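Local coordinates for protein LipS lipolytic enzyme (Unidentified, PDB 4FBL) that probably hydrolyses ester bonds of lipids as a thermostable serine lipase of the alpha/beta hydrolase fold, at residues T91-M96 against Y192-V197. Numbering follows the deposited sequence.
Sequences TTPAEM and YPVTPV
Tyr192 sets its ring against the first turn of helix 93-97, with Pro93 over one face and Met96 at the edge. Pro93 CG stands 4.1 Å from the centroid of the Tyr192 ring, 24° off the normal, a CH-pi contact. Met96, its CG anti to the backbone N (chi1 -171°) and its chain extended, brings SD into the ring plane, 3.9 Å from Tyr192 CD2, as a Met-aromatic contact. Met96 SD also lies 3.7 Å from Pro196 CG, placing the sulfur between the ring edge and the Pro196 ring. At the far end of the ring, Thr91 N donates to Tyr192 OH (2.9 Å, 153°), and a further hydrogen bond joins this hydroxyl to Gly88 O; together they fix the phenol in its buried site. A phenylalanine in place of Tyr192 would probably keep the proline and sulfur contacts but leave Thr91 N and Gly88 O without this shared partner. Whereas Tyr192, Met96 and Pro196 are buried, Pro93 and Val194 keep some solvent exposure where they meet, beside Glu174; Pro93 CB is a looser 4.3 Å from Pro196 CG. Thr92, at the N-cap, accepts Glu95 N through OG1 (3.1 Å), a capping bond, and Thr91 OG1 donates to Glu95 OE2. The contact thus joins an N-capped helix start to strand 194-196 of a small two-stranded antiparallel sheet, near the spermidine-occupied pocket of an alpha/beta hydrolase.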
ATOM      1  N   THR C  91      -9.357  22.733   2.468  1.00 24.41           N
ATOM      2  CA  THR C  91     -10.629  23.183   1.764  1.00 24.67           C
ATOM      3  C   THR C  91     -11.811  22.490   2.499  1.00 25.18           C
ATOM      4  O   THR C  91     -12.247  22.968   3.547  1.00 24.09           O
ATOM      5  CB  THR C  91     -10.599  22.880   0.304  1.00 24.55           C
ATOM      6  OG1 THR C  91     -10.428  21.456   0.072  1.00 25.42           O
ATOM      7  CG2 THR C  91      -9.432  23.611  -0.341  1.00 27.33           C
ATOM      8  N   THR C  92     -12.233  21.300   2.061  1.00 25.78           N
ATOM      9  CA  THR C  92     -13.280  20.605   2.786  1.00 26.59           C
ATOM     10  C   THR C  92     -12.983  19.113   2.802  1.00 27.82           C
ATOM     11  O   THR C  92     -12.294  18.638   1.874  1.00 27.03           O
ATOM     12  CB  THR C  92     -14.649  20.807   2.100  1.00 26.04           C
ATOM     13  OG1 THR C  92     -14.688  20.173   0.799  1.00 24.60           O
ATOM     14  CG2 THR C  92     -14.968  22.291   1.957  1.00 28.37           C
ATOM     15  N   PRO C  93     -13.496  18.387   3.842  1.00 27.70           N
ATOM     16  CA  PRO C  93     -13.295  16.953   3.874  1.00 27.98           C
ATOM     17  C   PRO C  93     -13.876  16.272   2.636  1.00 27.33           C
ATOM     18  O   PRO C  93     -13.264  15.269   2.159  1.00 26.34           O
ATOM     19  CB  PRO C  93     -13.984  16.496   5.189  1.00 28.19           C
ATOM     20  CG  PRO C  93     -13.924  17.794   6.078  1.00 28.29           C
ATOM     21  CD  PRO C  93     -14.160  18.875   5.082  1.00 27.20           C
ATOM     22  N   ALA C  94     -14.966  16.802   2.085  1.00 26.53           N
ATOM     23  CA  ALA C  94     -15.501  16.286   0.779  1.00 27.50           C
ATOM     24  C   ALA C  94     -14.527  16.367  -0.400  1.00 26.90           C
ATOM     25  O   ALA C  94     -14.459  15.466  -1.265  1.00 25.29           O
ATOM     26  CB  ALA C  94     -16.835  17.005   0.364  1.00 27.66           C
ATOM     27  N   GLU C  95     -13.809  17.473  -0.520  1.00 27.85           N
ATOM     28  CA  GLU C  95     -12.787  17.518  -1.564  1.00 26.52           C
ATOM     29  C   GLU C  95     -11.599  16.501  -1.316  1.00 25.06           C
ATOM     30  O   GLU C  95     -11.095  15.820  -2.256  1.00 23.63           O
ATOM     31  CB  GLU C  95     -12.322  18.948  -1.776  1.00 28.33           C
ATOM     32  CG  GLU C  95     -11.323  18.958  -2.930  1.00 37.96           C
ATOM     33  CD  GLU C  95     -10.651  20.307  -3.245  1.00 44.08           C
ATOM     34  OE1 GLU C  95     -10.956  20.770  -4.386  1.00 49.42           O
ATOM     35  OE2 GLU C  95      -9.807  20.847  -2.429  1.00 39.10           O
ATOM     36  N   MET C  96     -11.186  16.361  -0.072  1.00 22.45           N
ATOM     37  CA  MET C  96     -10.207  15.332   0.279  1.00 22.22           C
ATOM     38  C   MET C  96     -10.660  13.831  -0.051  1.00 24.89           C
ATOM     39  O   MET C  96      -9.839  12.959  -0.447  1.00 21.64           O
ATOM     40  CB  MET C  96      -9.825  15.469   1.753  1.00 21.40           C
ATOM     41  CG  MET C  96      -8.634  14.544   2.124  1.00 17.23           C
ATOM     42  SD  MET C  96      -8.194  14.502   3.843  1.00 22.28           S
ATOM     43  CE  MET C  96      -7.068  13.129   3.792  1.00 14.45           C
ATOM     44  N   TYR C 192      -8.441  18.762   9.481  1.00 27.51           N
ATOM     45  CA  TYR C 192      -9.907  18.523   9.429  1.00 25.30           C
ATOM     46  C   TYR C 192     -10.316  17.826  10.736  1.00 24.58           C
ATOM     47  O   TYR C 192      -9.541  17.071  11.320  1.00 25.02           O
ATOM     48  CB  TYR C 192     -10.299  17.657   8.214  1.00 23.11           C
ATOM     49  CG  TYR C 192     -10.119  18.287   6.863  1.00 24.85           C
ATOM     50  CD1 TYR C 192     -10.610  19.565   6.579  1.00 22.88           C
ATOM     51  CD2 TYR C 192      -9.490  17.559   5.799  1.00 24.13           C
ATOM     52  CE1 TYR C 192     -10.524  20.114   5.291  1.00 22.90           C
ATOM     53  CE2 TYR C 192      -9.342  18.125   4.532  1.00 22.93           C
ATOM     54  CZ  TYR C 192      -9.854  19.388   4.253  1.00 24.23           C
ATOM     55  OH  TYR C 192      -9.705  19.929   2.954  1.00 20.61           O
ATOM     56  N   PRO C 193     -11.543  18.124  11.222  1.00 25.83           N
ATOM     57  CA  PRO C 193     -12.107  17.613  12.432  1.00 26.46           C
ATOM     58  C   PRO C 193     -12.613  16.127  12.281  1.00 28.15           C
ATOM     59  O   PRO C 193     -12.922  15.449  13.307  1.00 26.66           O
ATOM     60  CB  PRO C 193     -13.276  18.590  12.698  1.00 27.75           C
ATOM     61  CG  PRO C 193     -13.768  18.952  11.329  1.00 25.88           C
ATOM     62  CD  PRO C 193     -12.417  19.132  10.584  1.00 24.09           C
ATOM     63  N   VAL C 194     -12.631  15.658  11.022  1.00 27.77           N
ATOM     64  CA  VAL C 194     -13.071  14.297  10.651  1.00 28.46           C
ATOM     65  C   VAL C 194     -12.019  13.688   9.654  1.00 29.67           C
ATOM     66  O   VAL C 194     -11.290  14.440   8.914  1.00 28.13           O
ATOM     67  CB  VAL C 194     -14.501  14.303   9.994  1.00 27.16           C
ATOM     68  CG1 VAL C 194     -15.551  14.907  10.963  1.00 28.12           C
ATOM     69  CG2 VAL C 194     -14.566  15.097   8.643  1.00 26.94           C
ATOM     70  N   THR C 195     -11.921  12.355   9.664  1.00 29.13           N
ATOM     71  CA  THR C 195     -11.219  11.604   8.587  1.00 28.48           C
ATOM     72  C   THR C 195     -12.171  11.110   7.478  1.00 27.14           C
ATOM     73  O   THR C 195     -13.115  10.342   7.767  1.00 27.80           O
ATOM     74  CB  THR C 195     -10.601  10.426   9.217  1.00 28.91           C
ATOM     75  OG1 THR C 195      -9.730  10.895  10.254  1.00 32.21           O
ATOM     76  CG2 THR C 195      -9.834   9.588   8.155  1.00 31.39           C
ATOM     77  N   PRO C 196     -12.013  11.610   6.236  1.00 25.91           N
ATOM     78  CA  PRO C 196     -12.837  11.136   5.122  1.00 25.71           C
ATOM     79  C   PRO C 196     -12.356   9.710   4.697  1.00 25.85           C
ATOM     80  O   PRO C 196     -11.220   9.495   4.214  1.00 24.52           O
ATOM     81  CB  PRO C 196     -12.517  12.094   3.970  1.00 24.05           C
ATOM     82  CG  PRO C 196     -11.571  13.058   4.519  1.00 27.43           C
ATOM     83  CD  PRO C 196     -10.992  12.574   5.778  1.00 24.87           C
ATOM     84  N   VAL C 197     -13.222   8.749   4.963  1.00 25.08           N
ATOM     85  CA  VAL C 197     -12.941   7.306   4.726  1.00 22.25           C
ATOM     86  C   VAL C 197     -12.364   6.937   3.352  1.00 19.52           C
ATOM     87  O   VAL C 197     -11.353   6.218   3.296  1.00 19.67           O
ATOM     88  CB  VAL C 197     -14.188   6.486   5.133  1.00 21.93           C
ATOM     89  CG1 VAL C 197     -14.070   4.984   4.668  1.00 18.53           C
ATOM     90  CG2 VAL C 197     -14.263   6.510   6.586  1.00 21.04           C
TER